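Local coordinates for protein peptide chain release factor subunit 1 (Aeropyrum pernix, PDB 3AGK) that probably directs the termination of nascent peptide synthesis on the ribosome in response to the stop codons UAA, UAG and UGA, at residues L320-R325 against F355-G361. Numbering follows the deposited sequence.
Sequences LIHESR and FLKTFGG
H322, at the end of strand 316-322, and R325 in the turn that follows both bond to the two-glycine link between helix 352-359 and strand 362-366, in the alpha/beta fold of eRF1 domain 3, whose mixed sheet holds both strands. The backbone N of H322 gives a nearly straight hydrogen bond to G361 O at 2.9 Å (164° at the hydrogen), meeting that oxygen from a point tilted off the carbonyl plane; the antiparallel pairing of the two strands continues from here, through L320 and A363. One residue earlier, G360 O takes the NE of R325 at 2.7 Å, the oxygen lying near the edge of the guanidinium, tilted somewhat out of its plane. The two amino groups of R325 are satisfied elsewhere, NH1 by D327 and NH2 by E304. Cutting R325 back to an alanine would probably leave G360 O without this donor and deprive D327 and E304 of this positive partner.

Both glycines have positive phi, and a side chain on G361 would run into H322 CB. G361 N turns back to F355 O, which also accepts F359 N from the opposite face of its carbonyl plane. The imidazole of H322 is fixed at one nitrogen: in the type I turn from H322 to R325, S324 N donates to ND1 at 3.2 Å, while R325 N closes the turn on H322 O. With CG anti to the backbone N (chi1 -164°), the ring lies against L356, whose CB sits over one face in a CH-pi contact, 4.0 Å from the centroid. Further back along the strand, the F355 ring turns its edge to the backbone, and its CZ comes within 3.3 Å of L320 O and 3.8 Å of L320 CB.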
loop_
_atom_site.group_PDB
_atom_site.type_symbol
_atom_site.label_atom_id
_atom_site.label_comp_id
_atom_site.label_asym_id
_atom_site.label_seq_id
_atom_site.Cartn_x
_atom_site.Cartn_y
_atom_site.Cartn_z
ATOM N N LEU A 320 0.318 -21.383 5.103
ATOM C CA LEU A 320 0.723 -20.051 5.550
ATOM C C LEU A 320 2.117 -19.778 5.033
ATOM O O LEU A 320 3.051 -20.526 5.346
ATOM C CB LEU A 320 0.737 -19.969 7.071
ATOM C CG LEU A 320 -0.599 -20.047 7.797
ATOM C CD1 LEU A 320 -0.483 -20.915 9.023
ATOM C CD2 LEU A 320 -1.022 -18.657 8.175
ATOM N N ILE A 321 2.258 -18.719 4.236
ATOM C CA ILE A 321 3.547 -18.404 3.622
ATOM C C ILE A 321 3.956 -16.969 3.878
ATOM O O ILE A 321 3.269 -16.037 3.453
ATOM C CB ILE A 321 3.522 -18.616 2.100
ATOM C CG1 ILE A 321 2.769 -19.899 1.745
ATOM C CG2 ILE A 321 4.952 -18.629 1.534
ATOM C CD1 ILE A 321 2.545 -20.066 0.260
ATOM N N HIS A 322 5.080 -16.793 4.566
ATOM C CA HIS A 322 5.638 -15.461 4.804
ATOM C C HIS A 322 6.047 -14.798 3.479
ATOM O O HIS A 322 6.722 -15.401 2.649
ATOM C CB HIS A 322 6.838 -15.545 5.766
ATOM C CG HIS A 322 7.233 -14.226 6.364
ATOM N ND1 HIS A 322 7.976 -13.288 5.679
ATOM C CD2 HIS A 322 7.011 -13.705 7.596
ATOM C CE1 HIS A 322 8.179 -12.239 6.458
ATOM N NE2 HIS A 322 7.603 -12.470 7.627
ATOM N N GLU A 323 5.643 -13.549 3.295
ATOM C CA GLU A 323 5.849 -12.858 2.027
ATOM C C GLU A 323 7.322 -12.640 1.634
ATOM O O GLU A 323 7.627 -12.375 0.472
ATOM C CB GLU A 323 5.133 -11.508 2.051
ATOM C CG GLU A 323 5.809 -10.492 2.944
ATOM C CD GLU A 323 5.136 -9.135 2.873
ATOM O OE1 GLU A 323 5.259 -8.352 3.841
ATOM O OE2 GLU A 323 4.473 -8.856 1.850
ATOM N N SER A 324 8.240 -12.741 2.585
ATOM C CA SER A 324 9.654 -12.546 2.250
ATOM C C SER A 324 10.324 -13.791 1.648
ATOM O O SER A 324 11.499 -13.755 1.282
ATOM C CB SER A 324 10.450 -12.024 3.454
ATOM O OG SER A 324 10.674 -13.045 4.413
ATOM N N ARG A 325 9.584 -14.886 1.538
ATOM C CA ARG A 325 10.114 -16.081 0.891
ATOM C C ARG A 325 10.230 -15.915 -0.619
ATOM O O ARG A 325 9.261 -15.595 -1.305
ATOM C CB ARG A 325 9.267 -17.311 1.220
ATOM C CG ARG A 325 9.587 -17.900 2.572
ATOM C CD ARG A 325 8.775 -19.132 2.833
ATOM N NE ARG A 325 9.582 -20.185 3.440
ATOM C CZ ARG A 325 10.314 -21.047 2.750
ATOM N NH1 ARG A 325 10.343 -20.974 1.434
ATOM N NH2 ARG A 325 11.011 -21.979 3.373
ATOM N N PHE A 355 7.114 -16.187 13.138
ATOM C CA PHE A 355 6.776 -17.191 12.137
ATOM C C PHE A 355 7.935 -17.467 11.183
ATOM O O PHE A 355 8.258 -18.624 10.891
ATOM C CB PHE A 355 5.542 -16.748 11.342
ATOM C CG PHE A 355 5.112 -17.732 10.268
ATOM C CD1 PHE A 355 4.748 -19.033 10.598
ATOM C CD2 PHE A 355 5.041 -17.344 8.934
ATOM C CE1 PHE A 355 4.344 -19.928 9.608
ATOM C CE2 PHE A 355 4.642 -18.235 7.944
ATOM C CZ PHE A 355 4.297 -19.528 8.282
ATOM N N LEU A 356 8.549 -16.397 10.692
ATOM C CA LEU A 356 9.696 -16.497 9.806
ATOM C C LEU A 356 10.918 -17.081 10.532
ATOM O O LEU A 356 11.688 -17.844 9.955
ATOM C CB LEU A 356 10.054 -15.109 9.254
ATOM C CG LEU A 356 11.249 -15.087 8.300
ATOM C CD1 LEU A 356 10.921 -15.945 7.075
ATOM C CD2 LEU A 356 11.641 -13.667 7.895
ATOM N N LYS A 357 11.106 -16.707 11.792
ATOM C CA LYS A 357 12.288 -17.159 12.526
ATOM C C LYS A 357 12.149 -18.621 12.918
ATOM O O LYS A 357 13.086 -19.394 12.789
ATOM C CB LYS A 357 12.569 -16.302 13.783
ATOM C CG LYS A 357 13.764 -16.807 14.604
ATOM C CD LYS A 357 13.898 -16.175 15.991
ATOM C CE LYS A 357 15.291 -16.484 16.546
ATOM N NZ LYS A 357 15.498 -16.106 17.966
ATOM N N THR A 358 10.978 -19.004 13.402
ATOM C CA THR A 358 10.888 -20.326 13.980
ATOM C C THR A 358 10.455 -21.416 12.991
ATOM O O THR A 358 10.727 -22.585 13.227
ATOM C CB THR A 358 10.138 -20.359 15.360
ATOM O OG1 THR A 358 8.839 -20.934 15.237
ATOM C CG2 THR A 358 10.054 -18.978 15.971
ATOM N N PHE A 359 9.841 -21.021 11.874
ATOM C CA PHE A 359 9.365 -21.972 10.870
ATOM C C PHE A 359 9.813 -21.635 9.449
ATOM O O PHE A 359 9.282 -22.175 8.472
ATOM C CB PHE A 359 7.847 -22.055 10.911
ATOM C CG PHE A 359 7.315 -22.608 12.194
ATOM C CD1 PHE A 359 6.739 -21.771 13.139
ATOM C CD2 PHE A 359 7.392 -23.968 12.458
ATOM C CE1 PHE A 359 6.233 -22.274 14.325
ATOM C CE2 PHE A 359 6.889 -24.490 13.636
ATOM C CZ PHE A 359 6.310 -23.639 14.578
ATOM N N GLY A 360 10.778 -20.728 9.341
ATOM C CA GLY A 360 11.261 -20.299 8.048
ATOM C C GLY A 360 10.158 -19.689 7.211
ATOM O O GLY A 360 10.265 -19.623 5.992
ATOM N N GLY A 361 9.101 -19.221 7.866
ATOM C CA GLY A 361 8.001 -18.586 7.159
ATOM C C GLY A 361 7.246 -19.524 6.216
ATOM O O GLY A 361 6.759 -19.093 5.166
#